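Long-range contact in ER-derived vesicles protein ERV41 (Saccharomyces cerevisiae, PDB 3ZLC), which travels in COPII-coated vesicles and helps move a subset of secretory proteins from the endoplasmic reticulum to the Golgi: residues D171-N176 against N210-N215. Sequence-based numbering, arbitrary orientation.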
loop_
_atom_site.group_PDB
_atom_site.type_symbol
_atom_site.label_atom_id
_atom_site.label_comp_id
_atom_site.label_asym_id
_atom_site.label_seq_id
_atom_site.Cartn_x
_atom_site.Cartn_y
_atom_site.Cartn_z
ATOM N N ASP A 171 12.434 -6.983 -3.733
ATOM C CA ASP A 171 12.018 -7.530 -2.453
ATOM C C ASP A 171 11.485 -6.340 -1.682
ATOM O O ASP A 171 12.250 -5.624 -1.044
ATOM C CB ASP A 171 13.226 -8.164 -1.734
ATOM C CG ASP A 171 12.815 -8.934 -0.474
ATOM O OD1 ASP A 171 11.674 -8.724 -0.011
ATOM O OD2 ASP A 171 13.614 -9.749 0.052
ATOM N N ASN A 172 10.182 -6.085 -1.802
ATOM C CA ASN A 172 9.559 -4.913 -1.191
ATOM C C ASN A 172 9.101 -5.251 0.222
ATOM O O ASN A 172 8.430 -6.268 0.429
ATOM C CB ASN A 172 8.337 -4.476 -2.025
ATOM C CG ASN A 172 8.706 -4.124 -3.452
ATOM O OD1 ASN A 172 9.544 -3.233 -3.680
ATOM N ND2 ASN A 172 8.114 -4.836 -4.423
ATOM N N PRO A 173 9.445 -4.407 1.202
ATOM C CA PRO A 173 9.070 -4.781 2.572
ATOM C C PRO A 173 7.561 -4.986 2.764
ATOM O O PRO A 173 7.176 -5.849 3.564
ATOM C CB PRO A 173 9.514 -3.580 3.402
ATOM C CG PRO A 173 10.583 -2.879 2.562
ATOM C CD PRO A 173 10.280 -3.189 1.129
ATOM N N LEU A 174 6.718 -4.211 2.077
ATOM C CA LEU A 174 5.268 -4.334 2.323
ATOM C C LEU A 174 4.571 -5.424 1.516
ATOM O O LEU A 174 3.425 -5.758 1.818
ATOM C CB LEU A 174 4.545 -2.991 2.144
ATOM C CG LEU A 174 5.107 -1.896 3.053
ATOM C CD1 LEU A 174 4.342 -0.597 2.806
ATOM C CD2 LEU A 174 5.058 -2.312 4.529
ATOM N N ASP A 175 5.244 -6.008 0.521
ATOM C CA ASP A 175 4.626 -7.082 -0.277
ATOM C C ASP A 175 4.258 -8.269 0.588
ATOM O O ASP A 175 5.049 -8.685 1.444
ATOM C CB ASP A 175 5.583 -7.609 -1.371
ATOM C CG ASP A 175 5.697 -6.675 -2.555
ATOM O OD1 ASP A 175 5.090 -5.591 -2.519
ATOM O OD2 ASP A 175 6.435 -7.009 -3.508
ATOM N N ASN A 176 3.080 -8.839 0.337
ATOM C CA ASN A 176 2.624 -10.019 1.066
ATOM C C ASN A 176 2.626 -9.815 2.593
ATOM O O ASN A 176 3.116 -10.645 3.349
ATOM C CB ASN A 176 3.458 -11.251 0.673
ATOM C CG ASN A 176 3.529 -11.448 -0.839
ATOM O OD1 ASN A 176 4.602 -11.360 -1.432
ATOM N ND2 ASN A 176 2.381 -11.700 -1.466
ATOM N N ASN A 210 13.869 0.453 -8.263
ATOM C CA ASN A 210 13.959 1.102 -6.954
ATOM C C ASN A 210 13.718 0.073 -5.880
ATOM O O ASN A 210 12.971 -0.899 -6.089
ATOM C CB ASN A 210 12.879 2.186 -6.801
ATOM C CG ASN A 210 12.965 3.249 -7.868
ATOM O OD1 ASN A 210 13.593 4.289 -7.671
ATOM N ND2 ASN A 210 12.328 3.004 -9.006
ATOM N N GLN A 211 14.325 0.296 -4.723
ATOM C CA GLN A 211 13.996 -0.490 -3.545
ATOM C C GLN A 211 13.694 0.472 -2.397
ATOM O O GLN A 211 14.081 1.654 -2.439
ATOM C CB GLN A 211 15.171 -1.421 -3.203
ATOM C CG GLN A 211 16.508 -0.698 -2.923
ATOM C CD GLN A 211 17.670 -1.671 -2.942
ATOM O OE1 GLN A 211 17.932 -2.310 -3.966
ATOM N NE2 GLN A 211 18.359 -1.814 -1.806
ATOM N N TYR A 212 12.978 -0.001 -1.387
ATOM C CA TYR A 212 12.671 0.883 -0.269
ATOM C C TYR A 212 12.781 0.194 1.072
ATOM O O TYR A 212 12.710 -1.052 1.171
ATOM C CB TYR A 212 11.294 1.555 -0.429
ATOM C CG TYR A 212 10.089 0.627 -0.370
ATOM C CD1 TYR A 212 9.663 -0.064 -1.499
ATOM C CD2 TYR A 212 9.341 0.500 0.806
ATOM C CE1 TYR A 212 8.529 -0.892 -1.460
ATOM C CE2 TYR A 212 8.213 -0.324 0.858
ATOM C CZ TYR A 212 7.811 -0.997 -0.267
ATOM O OH TYR A 212 6.707 -1.819 -0.194
ATOM N N SER A 213 12.991 1.021 2.094
ATOM C CA SER A 213 12.902 0.593 3.478
ATOM C C SER A 213 11.689 1.291 4.044
ATOM O O SER A 213 11.128 2.186 3.402
ATOM C CB SER A 213 14.151 0.979 4.268
ATOM O OG SER A 213 14.363 2.392 4.300
ATOM N N VAL A 214 11.273 0.893 5.238
ATOM C CA VAL A 214 10.005 1.391 5.770
ATOM C C VAL A 214 10.039 1.375 7.280
ATOM O O VAL A 214 10.735 0.548 7.897
ATOM C CB VAL A 214 8.806 0.565 5.203
ATOM C CG1 VAL A 214 8.967 -0.897 5.538
ATOM C CG2 VAL A 214 7.462 1.089 5.733
ATOM N N ASN A 215 9.361 2.345 7.881
ATOM C CA ASN A 215 9.038 2.265 9.303
ATOM C C ASN A 215 7.525 2.512 9.426
ATOM O O ASN A 215 6.928 3.151 8.538
ATOM C CB ASN A 215 9.947 3.156 10.188
ATOM C CG ASN A 215 9.867 4.643 9.850
ATOM O OD1 ASN A 215 8.888 5.312 10.185
ATOM N ND2 ASN A 215 10.918 5.175 9.229
HETATM O O HOH W 1 13.694 -3.463 0.193
HETATM O O HOH W 2 11.765 -2.635 -2.324
HETATM O O HOH W 3 10.034 -0.783 -5.141
#
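Tyr212 reaches from strand 209-219 into the beta turn formed by Asn172 to Asp175, and it presents one face of its ring to Pro173. With CG placed between the backbone N and the carbonyl carbon (chi1 66°), the ring swings off the strand toward the turn. Beyond CB, one face of the ring is covered by the proline: Pro173 CD sits almost over the middle, 3.6 Å from the centroid of the Tyr212 ring, a CH-pi contact. On the side of CD1 and CE1 the Asn172 amide comes in obliquely, with Asn172 OD1 3.4 Å from Tyr212 CE1; on the other side, Leu174 CG lies near the ring plane by CE2. At the tip, Tyr212 OH accepts a long hydrogen bond from Leu174 N (3.3 Å, 151°); its main polar partner is Phe161 O, on strand 156-163 of the other sheet, to which it is hydrogen-bonded. A phenylalanine here would probably keep the CH-pi contact but leave Leu174 N and Phe161 O without this shared partner. Asn172 ND2 bonds Asp175 OD2 at 2.9 Å, steadying the amide, while a water links Asn172 OD1 to Asn210 O. Farther along the strand, Val214 CG1 presses tightly on Pro173 CB, 3.5 Å away. The arrangement is a type I beta turn with proline at its second position, docked through a proline CH-pi contact, and it joins the loop between strands 156-163 and 177-179 of one sheet to a strand of the other in this lumenal beta-rich domain.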